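PDB 6OW4: oxidoreductase, short chain dehydrogenase/reductase family protein from Bifidobacterium adolescentis L2-32, which acts as an NADH-dependent 20beta-hydroxysteroid dehydrogenase of the short-chain dehydrogenase/reductase family. Local coordinates for residues S29-I33 with L34-S38; A216-K220 with D221-S225; A249-E252 with V253-M256; D263-A266 with S267-F271. All coordinates share one frame; numbering follows the deposited sequence.

Contact 1. Residues S29-I33 with L34-S38; sequences SNYSI and LDKFS
The ring of Phe37 meets the carbonyl of Ile33 obliquely, with Ile33 O 3.6 Å from CE1, while the next carbonyl, Leu34 O, lies in the ring plane at its edge. The other aromatic residue, Tyr31, touches Lys36 through its hydroxyl rather than its ring: OH sits 3.6 Å from Lys36 CE and, buried here, has no polar partner in the model. Between them the backbone folds into a 3-10 turn, held by weak bonds from Asp35 N to Ser32 O and from Lys36 N to Ile33 O. The serine adds a side-chain bond typical of an ST turn. Its hydroxyl stands anti to the backbone N (chi1 180°), which swings OG round to within 3.4 Å of Leu34 N, again a weak bond. Asp35 also leans on Ser32, its OD2 3.4 Å from Ser32 CB. Ile33 divides its branches: CG2 lies 3.8 Å from Leu34 CD2, and CD1 lies 4.0 Å from Lys36 CD, the two chains crossing at a slant. With CB and CG resting against Ile33 O, the lysine then runs on extended to a salt bridge with Asp263 of the second subunit. The Phe37 rings of the two subunits also meet, their planes at about 40°. The segment belongs to the connection from helix 12-20 to strand 42-47 and lies against that second subunit, with Ile33 on Ala60 of its helix 52-63 and Phe37 on Leu270 of its helix 262-273.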
loop_
_atom_site.group_PDB
_atom_site.type_symbol
_atom_site.label_atom_id
_atom_site.label_comp_id
_atom_site.label_asym_id
_atom_site.label_seq_id
_atom_site.Cartn_x
_atom_site.Cartn_y
_atom_site.Cartn_z
ATOM N N SER F 29 -10.705 39.028 6.151
ATOM C CA SER F 29 -10.811 39.298 7.610
ATOM C C SER F 29 -11.858 38.374 8.242
ATOM O O SER F 29 -11.609 37.873 9.355
ATOM C CB SER F 29 -11.147 40.746 7.868
ATOM O OG SER F 29 -10.342 41.604 7.075
ATOM N N ASN F 30 -12.982 38.165 7.548
ATOM C CA ASN F 30 -14.148 37.383 8.041
ATOM C C ASN F 30 -13.816 35.886 8.044
ATOM O O ASN F 30 -14.419 35.158 8.857
ATOM C CB ASN F 30 -15.403 37.657 7.208
ATOM C CG ASN F 30 -15.845 39.104 7.268
ATOM O OD1 ASN F 30 -15.828 39.722 8.331
ATOM N ND2 ASN F 30 -16.241 39.652 6.131
ATOM N N TYR F 31 -12.907 35.446 7.167
ATOM C CA TYR F 31 -12.489 34.026 7.027
ATOM C C TYR F 31 -11.522 33.652 8.155
ATOM O O TYR F 31 -10.692 34.495 8.546
ATOM C CB TYR F 31 -11.840 33.772 5.664
ATOM C CG TYR F 31 -11.222 32.406 5.516
ATOM C CD1 TYR F 31 -11.993 31.299 5.199
ATOM C CD2 TYR F 31 -9.863 32.214 5.710
ATOM C CE1 TYR F 31 -11.432 30.039 5.069
ATOM C CE2 TYR F 31 -9.284 30.961 5.583
ATOM C CZ TYR F 31 -10.071 29.870 5.261
ATOM O OH TYR F 31 -9.504 28.637 5.132
ATOM N N SER F 32 -11.635 32.418 8.655
ATOM C CA SER F 32 -10.680 31.782 9.599
ATOM C C SER F 32 -10.567 30.286 9.291
ATOM O O SER F 32 -11.609 29.648 9.048
ATOM C CB SER F 32 -11.077 32.013 11.030
ATOM O OG SER F 32 -10.155 31.391 11.914
ATOM N N ILE F 33 -9.340 29.757 9.313
ATOM C CA ILE F 33 -9.026 28.319 9.062
ATOM C C ILE F 33 -9.584 27.469 10.212
ATOM O O ILE F 33 -9.847 26.274 9.977
ATOM C CB ILE F 33 -7.506 28.122 8.866
ATOM C CG1 ILE F 33 -7.179 26.776 8.212
ATOM C CG2 ILE F 33 -6.749 28.315 10.173
ATOM C CD1 ILE F 33 -7.503 26.708 6.736
ATOM N N LEU F 34 -9.761 28.060 11.400
ATOM C CA LEU F 34 -10.271 27.367 12.618
ATOM C C LEU F 34 -11.766 27.058 12.456
ATOM O O LEU F 34 -12.218 26.054 13.043
ATOM C CB LEU F 34 -10.026 28.235 13.860
ATOM C CG LEU F 34 -8.583 28.341 14.364
ATOM C CD1 LEU F 34 -7.850 27.008 14.275
ATOM C CD2 LEU F 34 -7.813 29.422 13.621
ATOM N N ASP F 35 -12.499 27.879 11.690
ATOM C CA ASP F 35 -13.952 27.705 11.416
ATOM C C ASP F 35 -14.206 26.347 10.749
ATOM O O ASP F 35 -15.326 25.825 10.896
ATOM C CB ASP F 35 -14.507 28.817 10.520
ATOM C CG ASP F 35 -14.588 30.182 11.182
ATOM O OD1 ASP F 35 -14.882 30.232 12.395
ATOM O OD2 ASP F 35 -14.366 31.185 10.473
ATOM N N LYS F 36 -13.213 25.809 10.034
ATOM C CA LYS F 36 -13.315 24.532 9.277
ATOM C C LYS F 36 -13.557 23.354 10.229
ATOM O O LYS F 36 -14.210 22.388 9.800
ATOM C CB LYS F 36 -12.048 24.306 8.449
ATOM C CG LYS F 36 -11.858 25.282 7.297
ATOM C CD LYS F 36 -10.929 24.767 6.225
ATOM C CE LYS F 36 -11.155 25.420 4.879
ATOM N NZ LYS F 36 -10.579 24.605 3.784
ATOM N N PHE F 37 -13.051 23.432 11.464
ATOM C CA PHE F 37 -13.106 22.350 12.485
ATOM C C PHE F 37 -14.406 22.434 13.293
ATOM O O PHE F 37 -14.631 21.562 14.159
ATOM C CB PHE F 37 -11.874 22.421 13.391
ATOM C CG PHE F 37 -10.571 22.244 12.656
ATOM C CD1 PHE F 37 -9.908 23.335 12.116
ATOM C CD2 PHE F 37 -10.021 20.983 12.482
ATOM C CE1 PHE F 37 -8.714 23.170 11.431
ATOM C CE2 PHE F 37 -8.826 20.820 11.797
ATOM C CZ PHE F 37 -8.175 21.913 11.273
ATOM N N SER F 38 -15.235 23.448 13.026
ATOM C CA SER F 38 -16.595 23.600 13.604
ATOM C C SER F 38 -17.499 22.481 13.078
ATOM O O SER F 38 -17.247 21.983 11.964
ATOM C CB SER F 38 -17.174 24.957 13.299
ATOM O OG SER F 38 -18.528 25.040 13.717
#

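Contact 2. Residues A216-K220 with D221-S225; sequences AALAK and DGIRS
This is a local turn contact of the Schellman type, in which Leu218 and Ile223 close the helical turn that follows helix 198-217 and leads into strand 223-230. Both of its defining bonds are present. Ile223 N reaches back to Leu218 O (3.1 Å), inside which Gly222 N binds Ala219 O (3.0 Å). Gly222 takes the positive phi (75°) that reverses the chain, a conformation natural to glycine. Leu218 O is gripped twice, since Asp221 N also makes a weak bond to it. The apolar pair expected of the motif comes together as well, with Leu218 CB 3.9 Å from Ile223 CB, and helix 142-170 covers both side chains through His164. Asp221 slants across Leu218 and brings OD2 3.4 Å from the leucine CD2. Lys220 runs alongside the aspartate, pointing the same way. Its CG stands between the backbone N and the carbonyl carbon (chi1 67°), which sets CG 3.6 Å from Asp221 OD1. The charged ends do not meet, Lys220 NZ remaining 5.0 Å from Asp221 OD2, so any attraction there is probably modest. Ile223 continues onto Leu176 of strand 174-179. A Schellman turn thus delivers the chain from helix to strand in the beta-alpha-beta crossover between the parallel neighbours 174-179 and 223-230, part of the Rossmann fold of short-chain dehydrogenases.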
loop_
_atom_site.group_PDB
_atom_site.type_symbol
_atom_site.label_atom_id
_atom_site.label_comp_id
_atom_site.label_asym_id
_atom_site.label_seq_id
_atom_site.Cartn_x
_atom_site.Cartn_y
_atom_site.Cartn_z
ATOM N N ALA F 216 -15.751 6.585 -3.953
ATOM C CA ALA F 216 -15.788 6.642 -5.434
ATOM C C ALA F 216 -17.235 6.768 -5.927
ATOM O O ALA F 216 -17.481 7.568 -6.850
ATOM C CB ALA F 216 -15.128 5.414 -6.013
ATOM N N ALA F 217 -18.152 6.002 -5.331
ATOM C CA ALA F 217 -19.556 5.848 -5.780
ATOM C C ALA F 217 -20.402 7.055 -5.357
ATOM O O ALA F 217 -21.294 7.436 -6.134
ATOM C CB ALA F 217 -20.127 4.562 -5.238
ATOM N N LEU F 218 -20.137 7.632 -4.178
ATOM C CA LEU F 218 -21.000 8.674 -3.557
ATOM C C LEU F 218 -20.330 10.057 -3.575
ATOM O O LEU F 218 -20.847 10.953 -2.874
ATOM C CB LEU F 218 -21.329 8.252 -2.122
ATOM C CG LEU F 218 -21.966 6.873 -1.969
ATOM C CD1 LEU F 218 -22.280 6.596 -0.510
ATOM C CD2 LEU F 218 -23.223 6.751 -2.817
ATOM N N ALA F 219 -19.254 10.246 -4.352
ATOM C CA ALA F 219 -18.573 11.552 -4.529
ATOM C C ALA F 219 -19.533 12.535 -5.210
ATOM O O ALA F 219 -19.630 13.685 -4.745
ATOM C CB ALA F 219 -17.300 11.390 -5.326
ATOM N N LYS F 220 -20.229 12.073 -6.254
ATOM C CA LYS F 220 -21.256 12.829 -7.024
ATOM C C LYS F 220 -22.387 13.318 -6.106
ATOM O O LYS F 220 -23.104 14.248 -6.516
ATOM C CB LYS F 220 -21.851 11.938 -8.120
ATOM C CG LYS F 220 -22.681 10.769 -7.605
ATOM C CD LYS F 220 -23.101 9.782 -8.668
ATOM C CE LYS F 220 -23.982 8.689 -8.105
ATOM N NZ LYS F 220 -24.731 7.978 -9.167
ATOM N N ASP F 221 -22.565 12.692 -4.937
ATOM C CA ASP F 221 -23.665 12.984 -3.978
ATOM C C ASP F 221 -23.152 13.892 -2.850
ATOM O O ASP F 221 -23.950 14.195 -1.935
ATOM C CB ASP F 221 -24.262 11.682 -3.433
ATOM C CG ASP F 221 -24.775 10.737 -4.512
ATOM O OD1 ASP F 221 -25.502 11.213 -5.410
ATOM O OD2 ASP F 221 -24.438 9.534 -4.451
ATOM N N GLY F 222 -21.882 14.309 -2.909
ATOM C CA GLY F 222 -21.248 15.202 -1.919
ATOM C C GLY F 222 -20.930 14.486 -0.617
ATOM O O GLY F 222 -20.783 15.171 0.411
ATOM N N ILE F 223 -20.809 13.156 -0.657
ATOM C CA ILE F 223 -20.532 12.294 0.530
ATOM C C ILE F 223 -19.070 11.838 0.463
ATOM O O ILE F 223 -18.679 11.262 -0.569
ATOM C CB ILE F 223 -21.523 11.110 0.593
ATOM C CG1 ILE F 223 -22.972 11.602 0.687
ATOM C CG2 ILE F 223 -21.175 10.161 1.734
ATOM C CD1 ILE F 223 -24.014 10.522 0.517
ATOM N N ARG F 224 -18.296 12.118 1.517
ATOM C CA ARG F 224 -16.906 11.625 1.701
ATOM C C ARG F 224 -16.948 10.387 2.602
ATOM O O ARG F 224 -17.825 10.334 3.488
ATOM C CB ARG F 224 -16.015 12.722 2.293
ATOM C CG ARG F 224 -15.894 13.955 1.411
ATOM C CD ARG F 224 -15.000 15.039 1.982
ATOM N NE ARG F 224 -15.410 15.482 3.311
ATOM C CZ ARG F 224 -14.830 15.134 4.460
ATOM N NH1 ARG F 224 -13.789 14.316 4.479
ATOM N NH2 ARG F 224 -15.299 15.616 5.598
ATOM N N SER F 225 -16.050 9.429 2.363
ATOM C CA SER F 225 -15.930 8.159 3.125
ATOM C C SER F 225 -14.454 7.869 3.399
ATOM O O SER F 225 -13.698 7.680 2.427
ATOM C CB SER F 225 -16.580 7.014 2.390
ATOM O OG SER F 225 -16.490 5.811 3.144
#

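Contact 3. Residues A249-E252 with V253-M256; sequences AMLE and VVPM
Met250, at the end of helix 244-250, contributes its carbonyl rather than its side chain: Met250 O lies 4.1 Å from Val253 CG2. The thioether turns the other way, toward Met190 and Tyr232, and is about 7 Å from the bound NAD at the nearest atoms. Next comes Leu251, where the chain leaves helical geometry. Leu251 O accepts a nearly straight but weak bond from Val254 N (3.3 Å, 161°), and His257 ND1 binds the same oxygen, so two groups hold this carbonyl as the helix gives way. The leucine side chain crosses that of Val254 at a slant, its CD2 4.1 Å from Val254 CG2; a chi1 of -177° puts that CG2 beside the valine's own backbone N, on the side facing Leu251. Glu252 turns the backbone, while its side chain leads away with a first torsion well off staggered (chi1 -93°). Its carboxylate comes close to that of Glu252 of the fourth subunit, a pairing of like charges that would be expected to favour a proton on one of them. Val253 packs on Tyr189, both in its own chain and in the fourth subunit. The result is a helix-ending turn in the excursion between strand 223-230 and helix 262-273, the region that in short-chain dehydrogenases commonly folds over the active-site cleft to form the substrate-binding loop.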
loop_
_atom_site.group_PDB
_atom_site.type_symbol
_atom_site.label_atom_id
_atom_site.label_comp_id
_atom_site.label_asym_id
_atom_site.label_seq_id
_atom_site.Cartn_x
_atom_site.Cartn_y
_atom_site.Cartn_z
ATOM N N ALA F 249 5.728 -4.947 26.899
ATOM C CA ALA F 249 5.991 -5.969 25.857
ATOM C C ALA F 249 5.252 -5.600 24.565
ATOM O O ALA F 249 5.856 -5.740 23.484
ATOM C CB ALA F 249 5.587 -7.341 26.344
ATOM N N MET F 250 3.996 -5.154 24.680
ATOM C CA MET F 250 3.114 -4.776 23.539
ATOM C C MET F 250 3.674 -3.546 22.811
ATOM O O MET F 250 3.498 -3.472 21.580
ATOM C CB MET F 250 1.695 -4.458 24.019
ATOM C CG MET F 250 0.908 -5.676 24.443
ATOM S SD MET F 250 -0.623 -5.226 25.297
ATOM C CE MET F 250 -1.706 -4.938 23.899
ATOM N N LEU F 251 4.305 -2.617 23.540
ATOM C CA LEU F 251 4.783 -1.309 23.009
ATOM C C LEU F 251 6.240 -1.412 22.533
ATOM O O LEU F 251 6.822 -0.359 22.202
ATOM C CB LEU F 251 4.629 -0.244 24.098
ATOM C CG LEU F 251 3.212 -0.051 24.638
ATOM C CD1 LEU F 251 3.202 0.988 25.746
ATOM C CD2 LEU F 251 2.249 0.343 23.531
ATOM N N GLU F 252 6.803 -2.627 22.496
ATOM C CA GLU F 252 8.088 -2.950 21.815
ATOM C C GLU F 252 8.145 -2.228 20.464
ATOM O O GLU F 252 9.121 -1.488 20.218
ATOM C CB GLU F 252 8.206 -4.457 21.570
ATOM C CG GLU F 252 8.921 -5.223 22.669
ATOM C CD GLU F 252 9.180 -6.681 22.322
ATOM O OE1 GLU F 252 9.720 -6.938 21.224
ATOM O OE2 GLU F 252 8.827 -7.557 23.138
ATOM N N VAL F 253 7.106 -2.429 19.645
ATOM C CA VAL F 253 7.065 -2.079 18.194
ATOM C C VAL F 253 6.246 -0.797 17.987
ATOM O O VAL F 253 5.792 -0.574 16.849
ATOM C CB VAL F 253 6.510 -3.256 17.364
ATOM C CG1 VAL F 253 7.478 -4.427 17.339
ATOM C CG2 VAL F 253 5.141 -3.713 17.850
ATOM N N VAL F 254 6.069 0.012 19.037
ATOM C CA VAL F 254 5.451 1.371 18.964
ATOM C C VAL F 254 6.522 2.389 19.351
ATOM O O VAL F 254 6.834 2.541 20.529
ATOM C CB VAL F 254 4.202 1.488 19.860
ATOM C CG1 VAL F 254 3.536 2.851 19.728
ATOM C CG2 VAL F 254 3.197 0.384 19.575
ATOM N N PRO F 255 7.130 3.097 18.370
ATOM C CA PRO F 255 8.178 4.080 18.649
ATOM C C PRO F 255 7.867 5.058 19.794
ATOM O O PRO F 255 8.774 5.372 20.540
ATOM C CB PRO F 255 8.284 4.855 17.328
ATOM C CG PRO F 255 7.909 3.838 16.274
ATOM C CD PRO F 255 6.856 2.968 16.930
ATOM N N MET F 256 6.615 5.514 19.900
ATOM C CA MET F 256 6.171 6.502 20.923
ATOM C C MET F 256 6.124 5.844 22.310
ATOM O O MET F 256 6.074 6.590 23.305
ATOM C CB MET F 256 4.800 7.091 20.571
ATOM C CG MET F 256 4.869 8.131 19.460
ATOM S SD MET F 256 3.328 9.057 19.196
ATOM C CE MET F 256 3.130 9.839 20.796
#

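Contact 4. Residues D263-A266 with S267-F271; sequences DEIA and STVLF
Helix 262-273 of the Rossmann fold supplies this contact, one turn meeting the next from Asp263 to Leu270. Its i to i+4 backbone bonds include Ser267 N to Asp263 O (3.1 Å), Val269 N to Ile265 O (3.0 Å) and Leu270 N to Ala266 O (3.0 Å). Two hydroxyls fold back onto carbonyls of the preceding turn. Ser267 OG, placed between its backbone N and carbonyl carbon (chi1 37°), is 3.0 Å from Asp263 O, but Ala276 O of the second subunit competes for its single proton. Thr268 OG1 makes only a weak bond, 3.3 Å, to Glu264 O. Val269 CG2 packs on the backbone carbonyl of Ile265, 3.4 Å from its O, and makes a looser apolar contact with Ile265 CG2, at 4.4 Å. Beyond the turn Ile265 packs on Leu53 and Val233, both NAD-binding residues, while Glu264 forms a salt bridge with Arg258 and a hydrogen bond with Ser278 of the second subunit. The Phe271 rings of the two subunits stack. The helix is buried between the sheet and a partner subunit, as in the subunit interface that many tetrameric short-chain dehydrogenases form with the helix before the last strand.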
loop_
_atom_site.group_PDB
_atom_site.type_symbol
_atom_site.label_atom_id
_atom_site.label_comp_id
_atom_site.label_asym_id
_atom_site.label_seq_id
_atom_site.Cartn_x
_atom_site.Cartn_y
_atom_site.Cartn_z
ATOM N N ASP F 263 -9.194 10.625 23.339
ATOM C CA ASP F 263 -9.177 12.038 22.868
ATOM C C ASP F 263 -8.353 12.165 21.578
ATOM O O ASP F 263 -8.730 12.987 20.718
ATOM C CB ASP F 263 -8.634 12.973 23.951
ATOM C CG ASP F 263 -7.236 12.616 24.425
ATOM O OD1 ASP F 263 -7.118 11.679 25.233
ATOM O OD2 ASP F 263 -6.276 13.267 23.968
ATOM N N GLU F 264 -7.269 11.391 21.449
ATOM C CA GLU F 264 -6.328 11.452 20.294
ATOM C C GLU F 264 -6.972 10.810 19.059
ATOM O O GLU F 264 -6.487 11.068 17.939
ATOM C CB GLU F 264 -5.008 10.765 20.646
ATOM C CG GLU F 264 -4.268 11.449 21.777
ATOM C CD GLU F 264 -2.921 10.836 22.105
ATOM O OE1 GLU F 264 -2.865 9.606 22.301
ATOM O OE2 GLU F 264 -1.929 11.586 22.146
ATOM N N ILE F 265 -8.006 9.989 19.262
ATOM C CA ILE F 265 -8.867 9.428 18.181
ATOM C C ILE F 265 -10.014 10.409 17.914
ATOM O O ILE F 265 -10.380 10.576 16.736
ATOM C CB ILE F 265 -9.375 8.021 18.560
ATOM C CG1 ILE F 265 -8.219 7.050 18.824
ATOM C CG2 ILE F 265 -10.333 7.481 17.508
ATOM C CD1 ILE F 265 -7.361 6.754 17.613
ATOM N N ALA F 266 -10.552 11.030 18.969
ATOM C CA ALA F 266 -11.680 11.992 18.912
ATOM C C ALA F 266 -11.329 13.159 17.979
ATOM O O ALA F 266 -12.188 13.540 17.160
ATOM C CB ALA F 266 -12.017 12.474 20.302
ATOM N N SER F 267 -10.112 13.699 18.091
ATOM C CA SER F 267 -9.608 14.832 17.269
ATOM C C SER F 267 -9.517 14.419 15.791
ATOM O O SER F 267 -9.812 15.268 14.925
ATOM C CB SER F 267 -8.287 15.343 17.799
ATOM O OG SER F 267 -7.482 14.277 18.279
ATOM N N THR F 268 -9.137 13.168 15.513
ATOM C CA THR F 268 -9.028 12.603 14.138
ATOM C C THR F 268 -10.429 12.476 13.528
ATOM O O THR F 268 -10.588 12.841 12.349
ATOM C CB THR F 268 -8.291 11.257 14.134
ATOM O OG1 THR F 268 -7.008 11.447 14.731
ATOM C CG2 THR F 268 -8.116 10.683 12.745
ATOM N N VAL F 269 -11.398 11.972 14.302
ATOM C CA VAL F 269 -12.827 11.838 13.882
ATOM C C VAL F 269 -13.364 13.233 13.543
ATOM O O VAL F 269 -14.001 13.378 12.484
ATOM C CB VAL F 269 -13.682 11.146 14.964
ATOM C CG1 VAL F 269 -15.175 11.266 14.683
ATOM C CG2 VAL F 269 -13.291 9.686 15.137
ATOM N N LEU F 270 -13.110 14.216 14.411
ATOM C CA LEU F 270 -13.528 15.630 14.212
ATOM C C LEU F 270 -12.996 16.130 12.863
ATOM O O LEU F 270 -13.802 16.666 12.077
ATOM C CB LEU F 270 -13.008 16.484 15.371
ATOM C CG LEU F 270 -13.330 17.977 15.289
ATOM C CD1 LEU F 270 -14.807 18.208 15.003
ATOM C CD2 LEU F 270 -12.924 18.688 16.571
ATOM N N PHE F 271 -11.696 15.942 12.605
ATOM C CA PHE F 271 -11.001 16.367 11.361
ATOM C C PHE F 271 -11.716 15.781 10.135
ATOM O O PHE F 271 -12.001 16.542 9.191
ATOM C CB PHE F 271 -9.524 15.959 11.395
ATOM C CG PHE F 271 -8.789 16.150 10.090
ATOM C CD1 PHE F 271 -8.535 17.421 9.598
ATOM C CD2 PHE F 271 -8.359 15.059 9.349
ATOM C CE1 PHE F 271 -7.868 17.597 8.395
ATOM C CE2 PHE F 271 -7.691 15.237 8.147
ATOM C CZ PHE F 271 -7.445 16.506 7.673
#

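How the contacts relate
Contact 4 is the most central and wholly buried, with plain alpha-helical i to i+4 bonding. Contact 3 is buried too, though about 24 Å from the chain's centre, while contacts 1 and 2 are partly buried. Contact 1 touches contact 4 within the chain: Phe37 O is 3.5 Å from Leu270 CD1. Contacts 2 and 3 lie on opposite sides of the centre. Both end a helix, but 216-225 does so with a glycine and two firm backbone bonds, whereas 249-256 has one weak bond across the turn, a histidine on the same carbonyl, and leucine-valine packing. Contact 1 likewise depends on weak turn bonds. All four meet the second subunit, where Lys36 of contact 1 pairs with that subunit's Asp263.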